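Local coordinates for protein Phikz039 (Pseudomonas phage phikz, PDB 3ZBQ) that is a phage-encoded member of the tubulin family, known as PhuZ, whose single chain holds a bound guanosine-5'-diphosphate, at residues 119-124 with 156-161; 162-167 with 219-224; 192-197 with 269-274; 244-249 with 261-266. All coordinates share one frame; numbering follows the deposited sequence.

The four contacts are spread from the nucleotide-binding part of this tubulin-like protein to its C-terminal part. Interaction 1 joins the C-terminal ends of two helices, and the chain runs straight on from it into interaction 2; their centres lie 13 Å apart, and Val219 packs on Lys159 and Val160. Interaction 2 pairs strand 163-168 with strand 222-227, and the Tyr166 side chain is about 10 Å from the bound GDP. Interaction 4, in the same sheet, is centred 22 Å from interaction 2. Interaction 3 closes a chain loop in which interaction 4 is nested; their centres are 9 Å apart, with Thr247 OG1 2.7 Å from Phe273 O.

Interaction 1. Residues 119-124 with 156-161; sequences HLQQQG and SVSKVP
Gln121 reaches from the last turn of helix 109-122 to the end of helix 138-158, where Ser158 and Val160 receive its amide. Its NE2 donates to Ser158 OG at 3.0 Å, with the hydroxyl lying in the amide plane, and makes a weak, bent bond to Val160 O at 3.1 Å. One nitrogen thus spans the turn that ends the second helix. Ser158 OG is turned between its own backbone N and carbonyl carbon (chi1 70°), from where it faces this amide and also bonds to Val154 O one turn back. Val160 slants across the amide: CG1, anti to the backbone N, rests 3.6 Å from Gln121 CD. This inner side is buried, and Gln121 also touches Val127 of the neighbouring strand.

The outer side is looser. Gln122 lays its CG 3.9 Å from Ser158 CA, while its OE1, held by Ser118 OG, only grazes Val157 CG1 at 4.1 Å; Gln122 and Val157 are both exposed. Each helix ends in a Schellman motif, with Gly124 and Lys159 at positive phi, and the pair brings together the C-terminal ends of two helices from the alpha/beta nucleotide-binding part of a tubulin-like fold.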
loop_
_atom_site.group_PDB
_atom_site.type_symbol
_atom_site.label_atom_id
_atom_site.label_comp_id
_atom_site.label_asym_id
_atom_site.label_seq_id
_atom_site.Cartn_x
_atom_site.Cartn_y
_atom_site.Cartn_z
ATOM N N HIS A 119 1.163 -1.082 -13.462
ATOM C CA HIS A 119 0.796 -0.400 -14.698
ATOM C C HIS A 119 1.417 0.987 -14.736
ATOM O O HIS A 119 2.013 1.379 -15.737
ATOM C CB HIS A 119 -0.722 -0.280 -14.825
ATOM C CG HIS A 119 -1.167 0.343 -16.109
ATOM N ND1 HIS A 119 -1.501 -0.404 -17.217
ATOM C CD2 HIS A 119 -1.308 1.641 -16.469
ATOM C CE1 HIS A 119 -1.844 0.408 -18.203
ATOM N NE2 HIS A 119 -1.733 1.652 -17.776
ATOM N N LEU A 120 1.275 1.732 -13.644
ATOM C CA LEU A 120 1.800 3.100 -13.600
ATOM C C LEU A 120 3.317 3.122 -13.755
ATOM O O LEU A 120 3.870 3.971 -14.458
ATOM C CB LEU A 120 1.404 3.790 -12.293
ATOM C CG LEU A 120 -0.069 4.090 -12.027
ATOM C CD1 LEU A 120 -0.289 4.278 -10.532
ATOM C CD2 LEU A 120 -0.523 5.320 -12.769
ATOM N N GLN A 121 3.998 2.198 -13.078
ATOM C CA GLN A 121 5.455 2.165 -13.123
ATOM C C GLN A 121 5.974 1.764 -14.499
ATOM O O GLN A 121 7.004 2.271 -14.954
ATOM C CB GLN A 121 6.029 1.298 -11.988
ATOM C CG GLN A 121 5.826 1.979 -10.634
ATOM C CD GLN A 121 6.699 1.453 -9.521
ATOM O OE1 GLN A 121 6.931 2.162 -8.536
ATOM N NE2 GLN A 121 7.159 0.206 -9.639
ATOM N N GLN A 122 5.238 0.894 -15.183
ATOM C CA GLN A 122 5.588 0.559 -16.563
ATOM C C GLN A 122 5.439 1.754 -17.509
ATOM O O GLN A 122 6.067 1.785 -18.565
ATOM C CB GLN A 122 4.765 -0.636 -17.055
ATOM C CG GLN A 122 5.140 -1.945 -16.370
ATOM C CD GLN A 122 4.190 -3.068 -16.725
ATOM O OE1 GLN A 122 3.581 -3.680 -15.850
ATOM N NE2 GLN A 122 4.052 -3.339 -18.016
ATOM N N GLN A 123 4.616 2.732 -17.132
ATOM C CA GLN A 123 4.483 3.974 -17.911
ATOM C C GLN A 123 5.536 5.018 -17.531
ATOM O O GLN A 123 5.554 6.108 -18.095
ATOM C CB GLN A 123 3.094 4.611 -17.729
ATOM C CG GLN A 123 1.933 3.665 -17.824
ATOM C CD GLN A 123 1.961 2.841 -19.077
ATOM O OE1 GLN A 123 2.258 3.351 -20.158
ATOM N NE2 GLN A 123 1.657 1.547 -18.946
ATOM N N GLY A 124 6.389 4.695 -16.561
ATOM C CA GLY A 124 7.415 5.620 -16.096
ATOM C C GLY A 124 6.993 6.540 -14.955
ATOM O O GLY A 124 7.719 7.470 -14.610
ATOM N N SER A 156 10.003 -6.300 -9.908
ATOM C CA SER A 156 10.691 -7.019 -10.973
ATOM C C SER A 156 10.070 -6.788 -12.342
ATOM O O SER A 156 10.776 -6.480 -13.296
ATOM C CB SER A 156 10.743 -8.517 -10.674
ATOM O OG SER A 156 11.437 -8.770 -9.467
ATOM N N VAL A 157 8.753 -6.945 -12.439
ATOM C CA VAL A 157 8.056 -6.848 -13.717
ATOM C C VAL A 157 8.066 -5.423 -14.277
ATOM O O VAL A 157 8.275 -5.215 -15.482
ATOM C CB VAL A 157 6.611 -7.383 -13.601
ATOM C CG1 VAL A 157 5.814 -7.022 -14.833
ATOM C CG2 VAL A 157 6.639 -8.894 -13.392
ATOM N N SER A 158 7.884 -4.436 -13.401
ATOM C CA SER A 158 7.865 -3.043 -13.843
ATOM C C SER A 158 9.265 -2.456 -13.943
ATOM O O SER A 158 9.433 -1.351 -14.476
ATOM C CB SER A 158 6.984 -2.169 -12.944
ATOM O OG SER A 158 7.557 -1.977 -11.664
ATOM N N LYS A 159 10.258 -3.194 -13.436
ATOM C CA LYS A 159 11.671 -2.782 -13.481
ATOM C C LYS A 159 11.944 -1.484 -12.728
ATOM O O LYS A 159 12.870 -0.734 -13.063
ATOM C CB LYS A 159 12.156 -2.671 -14.926
ATOM C CG LYS A 159 11.736 -3.852 -15.789
ATOM C CD LYS A 159 12.160 -3.644 -17.216
ATOM C CE LYS A 159 11.464 -4.629 -18.107
ATOM N NZ LYS A 159 12.019 -4.583 -19.485
ATOM N N VAL A 160 11.131 -1.229 -11.709
ATOM C CA VAL A 160 11.231 -0.030 -10.894
ATOM C C VAL A 160 10.950 -0.487 -9.474
ATOM O O VAL A 160 9.946 -1.172 -9.244
ATOM C CB VAL A 160 10.152 1.002 -11.292
ATOM C CG1 VAL A 160 10.132 2.166 -10.310
ATOM C CG2 VAL A 160 10.354 1.510 -12.712
ATOM N N PRO A 161 11.824 -0.135 -8.515
ATOM C CA PRO A 161 11.583 -0.567 -7.129
ATOM C C PRO A 161 10.217 -0.097 -6.640
ATOM O O PRO A 161 9.854 1.075 -6.788
ATOM C CB PRO A 161 12.699 0.135 -6.340
ATOM C CG PRO A 161 13.780 0.370 -7.362
ATOM C CD PRO A 161 13.036 0.696 -8.627
#

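Interaction 2. Residues 162-167 with 219-224; sequences MIINYH and VQTVQL
Leu224 O is gripped from two directions: Asn165 ND2 donates to it at 2.9 Å, from above the carbonyl plane, and water 1 donates to it at 2.8 Å. The same water accepts from Tyr166 N, so it bridges the strands where their direct pairing stops. Asn165 CG stands anti to the backbone N (chi1 175°), which carries the amide across to the neighbouring strand; its OD1 accepts from His167 NE2 at 2.6 Å, fixing the rotation of the amide.

Before this point the parallel pairing is regular. Val222 N donates to Met162 O, Ile164 N to Val222 O, and Leu224 N to Ile164 O at 2.8 Å, all three nearly straight at the hydrogen. On the face of Ile163, its CG1 meets Val222 CG2 at 3.7 Å and its CG2 meets Leu224 CB at 3.6 Å. On the other face Ile164 reaches Thr221 CG2, and both pack on Phe151 of helix 138-158. Thr221 OG1 turns to Glu152.

The chemistry implies a buried seam in which side chain and water take over from backbone bonds where the strands part, the axes of 163-167 and 222-224 lying at 56°, tying strand 163-168 to the first strand of the C-terminal part.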
loop_
_atom_site.group_PDB
_atom_site.type_symbol
_atom_site.label_atom_id
_atom_site.label_comp_id
_atom_site.label_asym_id
_atom_site.label_seq_id
_atom_site.Cartn_x
_atom_site.Cartn_y
_atom_site.Cartn_z
ATOM N N MET A 162 9.441 -1.015 -6.081
ATOM C CA MET A 162 8.148 -0.644 -5.555
ATOM C C MET A 162 8.329 -0.111 -4.143
ATOM O O MET A 162 8.867 -0.798 -3.275
ATOM C CB MET A 162 7.199 -1.851 -5.559
ATOM C CG MET A 162 5.834 -1.483 -5.118
ATOM S SD MET A 162 4.652 -2.784 -5.441
ATOM C CE MET A 162 3.243 -2.002 -4.676
ATOM N N ILE A 163 7.897 1.127 -3.924
ATOM C CA ILE A 163 8.082 1.794 -2.644
ATOM C C ILE A 163 6.840 1.586 -1.788
ATOM O O ILE A 163 5.734 1.971 -2.176
ATOM C CB ILE A 163 8.293 3.315 -2.838
ATOM C CG1 ILE A 163 9.523 3.588 -3.698
ATOM C CG2 ILE A 163 8.380 4.031 -1.488
ATOM C CD1 ILE A 163 9.562 4.999 -4.246
ATOM N N ILE A 164 7.023 0.986 -0.613
ATOM C CA ILE A 164 5.902 0.785 0.290
ATOM C C ILE A 164 6.130 1.487 1.633
ATOM O O ILE A 164 7.220 1.422 2.226
ATOM C CB ILE A 164 5.578 -0.721 0.496
ATOM C CG1 ILE A 164 6.684 -1.412 1.295
ATOM C CG2 ILE A 164 5.387 -1.420 -0.845
ATOM C CD1 ILE A 164 6.291 -2.812 1.800
ATOM N N ASN A 165 5.096 2.198 2.072
ATOM C CA ASN A 165 5.043 2.763 3.410
ATOM C C ASN A 165 4.164 1.819 4.225
ATOM O O ASN A 165 2.956 1.721 3.985
ATOM C CB ASN A 165 4.479 4.185 3.349
ATOM C CG ASN A 165 4.269 4.791 4.714
ATOM O OD1 ASN A 165 3.136 4.898 5.185
ATOM N ND2 ASN A 165 5.355 5.205 5.361
ATOM N N TYR A 166 4.781 1.101 5.165
ATOM C CA TYR A 166 4.144 -0.064 5.787
ATOM C C TYR A 166 3.566 0.187 7.178
ATOM O O TYR A 166 4.215 0.779 8.050
ATOM C CB TYR A 166 5.137 -1.235 5.844
ATOM C CG TYR A 166 4.556 -2.455 6.538
ATOM C CD1 TYR A 166 3.658 -3.281 5.881
ATOM C CD2 TYR A 166 4.905 -2.769 7.850
ATOM C CE1 TYR A 166 3.115 -4.398 6.505
ATOM C CE2 TYR A 166 4.368 -3.886 8.488
ATOM C CZ TYR A 166 3.481 -4.694 7.810
ATOM O OH TYR A 166 2.935 -5.801 8.437
ATOM N N HIS A 167 2.350 -0.312 7.397
ATOM C CA HIS A 167 1.693 -0.187 8.681
ATOM C C HIS A 167 1.142 -1.546 9.023
ATOM O O HIS A 167 0.543 -2.194 8.188
ATOM C CB HIS A 167 0.550 0.824 8.602
ATOM C CG HIS A 167 1.013 2.194 8.218
ATOM N ND1 HIS A 167 1.175 3.203 9.137
ATOM C CD2 HIS A 167 1.392 2.703 7.021
ATOM C CE1 HIS A 167 1.639 4.283 8.525
ATOM N NE2 HIS A 167 1.776 4.005 7.239
ATOM N N VAL A 219 16.846 -4.083 -8.031
ATOM C CA VAL A 219 15.506 -3.581 -8.301
ATOM C C VAL A 219 14.523 -4.484 -7.562
ATOM O O VAL A 219 14.227 -5.600 -7.995
ATOM C CB VAL A 219 15.200 -3.522 -9.805
ATOM C CG1 VAL A 219 13.742 -3.134 -10.041
ATOM C CG2 VAL A 219 16.128 -2.503 -10.481
ATOM N N GLN A 220 14.046 -3.996 -6.424
ATOM C CA GLN A 220 13.264 -4.819 -5.505
ATOM C C GLN A 220 12.430 -3.912 -4.604
ATOM O O GLN A 220 12.546 -2.692 -4.681
ATOM C CB GLN A 220 14.204 -5.681 -4.652
ATOM C CG GLN A 220 15.023 -4.861 -3.683
ATOM C CD GLN A 220 15.989 -5.692 -2.852
ATOM O OE1 GLN A 220 16.123 -6.897 -3.048
ATOM N NE2 GLN A 220 16.677 -5.035 -1.923
ATOM N N THR A 221 11.594 -4.499 -3.752
ATOM C CA THR A 221 10.763 -3.700 -2.851
ATOM C C THR A 221 11.643 -2.888 -1.907
ATOM O O THR A 221 12.648 -3.389 -1.379
ATOM C CB THR A 221 9.813 -4.575 -2.018
ATOM O OG1 THR A 221 9.190 -5.544 -2.867
ATOM C CG2 THR A 221 8.725 -3.718 -1.371
ATOM N N VAL A 222 11.282 -1.624 -1.715
ATOM C CA VAL A 222 11.947 -0.805 -0.728
ATOM C C VAL A 222 10.917 -0.188 0.201
ATOM O O VAL A 222 9.726 -0.119 -0.126
ATOM C CB VAL A 222 12.811 0.276 -1.400
ATOM C CG1 VAL A 222 13.984 -0.380 -2.111
ATOM C CG2 VAL A 222 11.962 1.088 -2.379
ATOM N N GLN A 223 11.362 0.220 1.383
ATOM C CA GLN A 223 10.433 0.750 2.372
ATOM C C GLN A 223 10.597 2.254 2.591
ATOM O O GLN A 223 11.718 2.764 2.705
ATOM C CB GLN A 223 10.582 -0.017 3.692
ATOM C CG GLN A 223 9.562 0.355 4.740
ATOM C CD GLN A 223 9.431 -0.707 5.806
ATOM O OE1 GLN A 223 9.958 -1.813 5.659
ATOM N NE2 GLN A 223 8.741 -0.381 6.886
ATOM N N LEU A 224 9.470 2.963 2.635
ATOM C CA LEU A 224 9.469 4.403 2.863
ATOM C C LEU A 224 9.117 4.715 4.304
ATOM O O LEU A 224 8.070 4.286 4.810
ATOM C CB LEU A 224 8.468 5.103 1.943
ATOM C CG LEU A 224 8.168 6.552 2.313
ATOM C CD1 LEU A 224 9.417 7.413 2.046
ATOM C CD2 LEU A 224 6.996 7.049 1.496
HETATM O O HOH W 1 7.194 2.182 6.391
#

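Interaction 3. Residues 192-197 with 269-274; sequences LFNQEH and EKYDFD
Two surface loops meet here: the turn that follows helix 175-192, built round an Asx turn at Asn194, and the connection between strands 260-265 and 275-281, which sends out Lys270 and Tyr271. Asn194 OD1 accepts from Glu196 N at 2.9 Å, and this bond holds the amide so that ND2 faces the incoming phenol. ND2 donates a weak, bent bond to Tyr271 OH at 3.0 Å, approaching at the ring edge with amide and ring planes 35° apart. The first torsion of Asn194 (chi1 75°) sets its CG between the backbone N and carbonyl carbon, folding the amide back over its own turn.

Beside this bond, Lys270 stretches out fully extended and crosses Glu196 at about a right angle. Its NZ lies 3.3 Å from Glu196 OE1, a long salt bridge between two exposed residues. The Lys270 chain also covers one face of the Tyr271 ring, with CG 4.0 Å above the plane and over its centre. His197 comes in from another side: its CE1 touches Tyr271 CE2 at 3.9 Å, the two rings meeting obliquely with planes at 55°, while its NE2 is held by Ile191 O.

Contact is thus confined to side-chain ends, for the nearest CA atoms are 11.0 Å apart. Beneath the loops, His197 and Phe273 rest on Leu245 of strand 239-246 and on Ala266, whereas Leu192 and Phe193 pack on helix 202-209, so the contact closes over the end of the C-terminal strands.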
loop_
_atom_site.group_PDB
_atom_site.type_symbol
_atom_site.label_atom_id
_atom_site.label_comp_id
_atom_site.label_asym_id
_atom_site.label_seq_id
_atom_site.Cartn_x
_atom_site.Cartn_y
_atom_site.Cartn_z
ATOM N N LEU A 192 4.916 17.094 0.565
ATOM C CA LEU A 192 6.179 16.825 -0.134
ATOM C C LEU A 192 6.044 17.003 -1.638
ATOM O O LEU A 192 6.926 17.571 -2.288
ATOM C CB LEU A 192 6.691 15.407 0.160
ATOM C CG LEU A 192 7.997 15.030 -0.562
ATOM C CD1 LEU A 192 9.143 15.957 -0.127
ATOM C CD2 LEU A 192 8.371 13.557 -0.333
ATOM N N PHE A 193 4.915 16.555 -2.176
ATOM C CA PHE A 193 4.702 16.515 -3.622
ATOM C C PHE A 193 4.000 17.757 -4.188
ATOM O O PHE A 193 3.683 17.798 -5.379
ATOM C CB PHE A 193 3.849 15.283 -3.975
ATOM C CG PHE A 193 4.492 13.955 -3.652
ATOM C CD1 PHE A 193 5.870 13.798 -3.650
ATOM C CD2 PHE A 193 3.691 12.843 -3.374
ATOM C CE1 PHE A 193 6.452 12.563 -3.363
ATOM C CE2 PHE A 193 4.268 11.597 -3.095
ATOM C CZ PHE A 193 5.641 11.454 -3.089
ATOM N N ASN A 194 3.739 18.762 -3.358
ATOM C CA ASN A 194 2.854 19.846 -3.798
ATOM C C ASN A 194 3.501 20.873 -4.759
ATOM O O ASN A 194 2.832 21.792 -5.252
ATOM C CB ASN A 194 2.138 20.517 -2.613
ATOM C CG ASN A 194 3.043 21.445 -1.794
ATOM O OD1 ASN A 194 4.141 21.818 -2.214
ATOM N ND2 ASN A 194 2.566 21.833 -0.616
ATOM N N GLN A 195 4.797 20.692 -5.007
ATOM C CA GLN A 195 5.550 21.492 -5.981
ATOM C C GLN A 195 5.700 22.971 -5.597
ATOM O O GLN A 195 6.089 23.800 -6.438
ATOM C CB GLN A 195 4.953 21.333 -7.387
ATOM C CG GLN A 195 5.005 19.900 -7.920
ATOM C CD GLN A 195 4.361 19.753 -9.283
ATOM O OE1 GLN A 195 4.227 20.729 -10.029
ATOM N NE2 GLN A 195 3.947 18.529 -9.618
ATOM N N GLU A 196 5.438 23.295 -4.328
ATOM C CA GLU A 196 5.554 24.680 -3.846
ATOM C C GLU A 196 6.876 25.018 -3.158
ATOM O O GLU A 196 7.083 26.156 -2.743
ATOM C CB GLU A 196 4.424 25.004 -2.864
ATOM C CG GLU A 196 3.021 24.907 -3.440
ATOM C CD GLU A 196 1.947 24.980 -2.363
ATOM O OE1 GLU A 196 2.286 25.230 -1.180
ATOM O OE2 GLU A 196 0.765 24.775 -2.699
ATOM N N HIS A 197 7.765 24.045 -3.018
ATOM C CA HIS A 197 8.943 24.240 -2.176
ATOM C C HIS A 197 10.164 24.638 -2.985
ATOM O O HIS A 197 10.444 24.043 -4.025
ATOM C CB HIS A 197 9.229 22.983 -1.358
ATOM C CG HIS A 197 8.015 22.421 -0.697
ATOM N ND1 HIS A 197 7.291 23.128 0.239
ATOM C CD2 HIS A 197 7.383 21.231 -0.845
ATOM C CE1 HIS A 197 6.268 22.393 0.646
ATOM N NE2 HIS A 197 6.308 21.234 0.007
ATOM N N GLU A 269 6.473 30.638 6.812
ATOM C CA GLU A 269 5.312 31.448 7.146
ATOM C C GLU A 269 4.054 30.588 7.101
ATOM O O GLU A 269 3.119 30.789 7.875
ATOM C CB GLU A 269 5.201 32.573 6.127
ATOM C CG GLU A 269 4.247 33.687 6.460
ATOM C CD GLU A 269 4.373 34.835 5.466
ATOM O OE1 GLU A 269 5.226 35.722 5.681
ATOM O OE2 GLU A 269 3.637 34.827 4.457
ATOM N N LYS A 270 4.030 29.637 6.175
ATOM C CA LYS A 270 2.887 28.735 6.049
ATOM C C LYS A 270 3.004 27.521 6.957
ATOM O O LYS A 270 2.007 27.067 7.529
ATOM C CB LYS A 270 2.706 28.281 4.595
ATOM C CG LYS A 270 1.523 27.328 4.367
ATOM C CD LYS A 270 1.385 26.989 2.880
ATOM C CE LYS A 270 0.246 26.000 2.643
ATOM N NZ LYS A 270 0.099 25.635 1.199
ATOM N N TYR A 271 4.216 26.990 7.096
ATOM C CA TYR A 271 4.380 25.680 7.728
ATOM C C TYR A 271 4.951 25.714 9.150
ATOM O O TYR A 271 5.974 26.344 9.408
ATOM C CB TYR A 271 5.213 24.758 6.834
ATOM C CG TYR A 271 4.512 24.355 5.557
ATOM C CD1 TYR A 271 3.474 23.425 5.578
ATOM C CD2 TYR A 271 4.883 24.900 4.335
ATOM C CE1 TYR A 271 2.833 23.054 4.417
ATOM C CE2 TYR A 271 4.244 24.533 3.165
ATOM C CZ TYR A 271 3.221 23.605 3.219
ATOM O OH TYR A 271 2.585 23.234 2.059
ATOM N N ASP A 272 4.278 25.018 10.063
ATOM C CA ASP A 272 4.677 24.973 11.468
ATOM C C ASP A 272 5.396 23.656 11.776
ATOM O O ASP A 272 5.126 23.000 12.786
ATOM C CB ASP A 272 3.435 25.125 12.366
ATOM C CG ASP A 272 3.767 25.104 13.856
ATOM O OD1 ASP A 272 4.710 25.810 14.277
ATOM O OD2 ASP A 272 3.093 24.351 14.594
ATOM N N PHE A 273 6.278 23.235 10.878
ATOM C CA PHE A 273 7.161 22.113 11.180
ATOM C C PHE A 273 8.593 22.561 11.001
ATOM O O PHE A 273 8.873 23.479 10.234
ATOM C CB PHE A 273 6.844 20.858 10.343
ATOM C CG PHE A 273 7.106 21.005 8.861
ATOM C CD1 PHE A 273 8.364 20.744 8.329
ATOM C CD2 PHE A 273 6.076 21.346 7.994
ATOM C CE1 PHE A 273 8.599 20.861 6.964
ATOM C CE2 PHE A 273 6.298 21.467 6.634
ATOM C CZ PHE A 273 7.562 21.228 6.114
ATOM N N ASP A 274 9.494 21.941 11.744
ATOM C CA ASP A 274 10.906 22.225 11.609
ATOM C C ASP A 274 11.430 21.492 10.374
ATOM O O ASP A 274 11.932 22.105 9.429
ATOM C CB ASP A 274 11.634 21.779 12.876
ATOM C CG ASP A 274 13.137 21.836 12.738
ATOM O OD1 ASP A 274 13.641 22.739 12.034
ATOM O OD2 ASP A 274 13.811 20.975 13.342
#

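Interaction 4. Residues 244-249 with 261-266; sequences SLYTDP and RTTGYA
Tyr246 and Arg261 meet across two parallel strands, their side chains crossing at about a right angle, with ring and guanidinium planes 58° apart. Arg261 runs extended from CG to NE, with CG anti to the backbone N (chi1 180°), and this carries NH2 to within 2.8 Å of Tyr246 OH in a weak, bent hydrogen bond at the guanidinium edge. NH2 has a stronger partner in Asp252, whose carboxylate also takes the hydroxyls of Thr263 and Tyr265. Water 2 links Arg261 NE to Ser244 OG, whose hydroxyl also bonds to His277 ND1 of strand 275-281, and Thr263 CG2 lies 3.3 Å above the guanidinium plane, offset toward its rim.

Farther along, Tyr265 turns its ring beneath Pro249 (chi1 -58°, CG beside the backbone N). Pro249 CB sits 4.0 Å from the ring centroid, almost on the normal, a CH-pi contact over the face. On the opposite face of the sheet Leu245 folds CD2 onto Gly264, 3.7 Å from its CA, where no side chain intervenes.

Four backbone bonds join the strands, from Ser244 N to Thr262 O through to Ala266 N to Tyr246 O, and water 3 bridges Thr247 O and Ala266 O beyond them. Strand 260-265 is the outermost here; strand 239-246 has strand 275-281 on its other side, and helix 202-209 packs against Thr262.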
loop_
_atom_site.group_PDB
_atom_site.type_symbol
_atom_site.label_atom_id
_atom_site.label_comp_id
_atom_site.label_asym_id
_atom_site.label_seq_id
_atom_site.Cartn_x
_atom_site.Cartn_y
_atom_site.Cartn_z
ATOM N N SER A 244 14.269 15.572 1.987
ATOM C CA SER A 244 14.083 16.327 3.219
ATOM C C SER A 244 13.465 17.700 2.953
ATOM O O SER A 244 13.829 18.377 1.992
ATOM C CB SER A 244 15.418 16.493 3.952
ATOM O OG SER A 244 15.991 15.243 4.296
ATOM N N LEU A 245 12.535 18.102 3.818
ATOM C CA LEU A 245 11.991 19.458 3.802
ATOM C C LEU A 245 12.387 20.206 5.067
ATOM O O LEU A 245 12.261 19.670 6.163
ATOM C CB LEU A 245 10.469 19.421 3.708
ATOM C CG LEU A 245 9.894 18.931 2.385
ATOM C CD1 LEU A 245 8.364 18.867 2.445
ATOM C CD2 LEU A 245 10.332 19.865 1.282
ATOM N N TYR A 246 12.858 21.442 4.909
ATOM C CA TYR A 246 13.160 22.311 6.045
ATOM C C TYR A 246 12.395 23.621 5.893
ATOM O O TYR A 246 12.240 24.122 4.776
ATOM C CB TYR A 246 14.660 22.613 6.096
ATOM C CG TYR A 246 15.531 21.381 6.127
ATOM C CD1 TYR A 246 15.928 20.759 4.942
ATOM C CD2 TYR A 246 15.960 20.841 7.332
ATOM C CE1 TYR A 246 16.724 19.627 4.963
ATOM C CE2 TYR A 246 16.758 19.714 7.363
ATOM C CZ TYR A 246 17.133 19.109 6.176
ATOM O OH TYR A 246 17.926 17.987 6.208
ATOM N N THR A 247 11.904 24.176 7.000
ATOM C CA THR A 247 11.332 25.520 6.950
ATOM C C THR A 247 12.446 26.542 7.135
ATOM O O THR A 247 12.297 27.707 6.772
ATOM C CB THR A 247 10.248 25.744 7.999
ATOM O OG1 THR A 247 10.663 25.183 9.253
ATOM C CG2 THR A 247 8.925 25.100 7.549
ATOM N N ASP A 248 13.558 26.095 7.713
ATOM C CA ASP A 248 14.756 26.930 7.829
ATOM C C ASP A 248 15.898 26.328 7.009
ATOM O O ASP A 248 16.451 25.282 7.373
ATOM C CB ASP A 248 15.170 27.060 9.296
ATOM C CG ASP A 248 16.356 28.004 9.497
ATOM O OD1 ASP A 248 16.944 28.488 8.501
ATOM O OD2 ASP A 248 16.693 28.257 10.668
ATOM N N PRO A 249 16.254 26.991 5.898
ATOM C CA PRO A 249 17.276 26.513 4.959
ATOM C C PRO A 249 18.620 26.300 5.640
ATOM O O PRO A 249 19.394 25.438 5.207
ATOM C CB PRO A 249 17.379 27.656 3.945
ATOM C CG PRO A 249 16.015 28.287 3.973
ATOM C CD PRO A 249 15.598 28.221 5.417
ATOM N N ARG A 261 20.191 12.092 -2.194
ATOM C CA ARG A 261 19.569 13.030 -1.262
ATOM C C ARG A 261 19.015 14.219 -2.041
ATOM O O ARG A 261 19.678 14.776 -2.927
ATOM C CB ARG A 261 20.567 13.500 -0.192
ATOM C CG ARG A 261 19.984 14.503 0.826
ATOM C CD ARG A 261 20.937 14.776 1.991
ATOM N NE ARG A 261 20.303 15.587 3.033
ATOM C CZ ARG A 261 20.445 16.902 3.174
ATOM N NH1 ARG A 261 21.226 17.594 2.345
ATOM N NH2 ARG A 261 19.808 17.529 4.154
ATOM N N THR A 262 17.792 14.607 -1.718
ATOM C CA THR A 262 17.241 15.825 -2.294
ATOM C C THR A 262 16.554 16.616 -1.187
ATOM O O THR A 262 16.013 16.034 -0.238
ATOM C CB THR A 262 16.302 15.508 -3.484
ATOM O OG1 THR A 262 16.011 16.707 -4.210
ATOM C CG2 THR A 262 15.008 14.869 -3.005
ATOM N N THR A 263 16.605 17.943 -1.276
ATOM C CA THR A 263 16.017 18.786 -0.234
ATOM C C THR A 263 15.115 19.870 -0.810
ATOM O O THR A 263 15.319 20.324 -1.939
ATOM C CB THR A 263 17.091 19.453 0.664
ATOM O OG1 THR A 263 17.767 20.484 -0.069
ATOM C CG2 THR A 263 18.092 18.431 1.146
ATOM N N GLY A 264 14.125 20.286 -0.027
ATOM C CA GLY A 264 13.277 21.404 -0.411
ATOM C C GLY A 264 13.117 22.366 0.747
ATOM O O GLY A 264 13.211 21.953 1.907
ATOM N N TYR A 265 12.872 23.639 0.449
ATOM C CA TYR A 265 12.696 24.639 1.495
ATOM C C TYR A 265 11.245 25.085 1.553
ATOM O O TYR A 265 10.758 25.772 0.647
ATOM C CB TYR A 265 13.650 25.818 1.276
ATOM C CG TYR A 265 15.091 25.366 1.243
ATOM C CD1 TYR A 265 15.578 24.492 2.206
ATOM C CD2 TYR A 265 15.953 25.779 0.236
ATOM C CE1 TYR A 265 16.882 24.051 2.185
ATOM C CE2 TYR A 265 17.266 25.343 0.202
ATOM C CZ TYR A 265 17.723 24.482 1.185
ATOM O OH TYR A 265 19.024 24.040 1.173
ATOM N N ALA A 266 10.552 24.654 2.609
ATOM C CA ALA A 266 9.134 24.936 2.782
ATOM C C ALA A 266 8.933 26.317 3.392
ATOM O O ALA A 266 9.711 26.748 4.242
ATOM C CB ALA A 266 8.489 23.875 3.661
HETATM O O HOH W 2 18.497 14.939 4.978
HETATM O O HOH W 3 12.235 27.791 4.007
#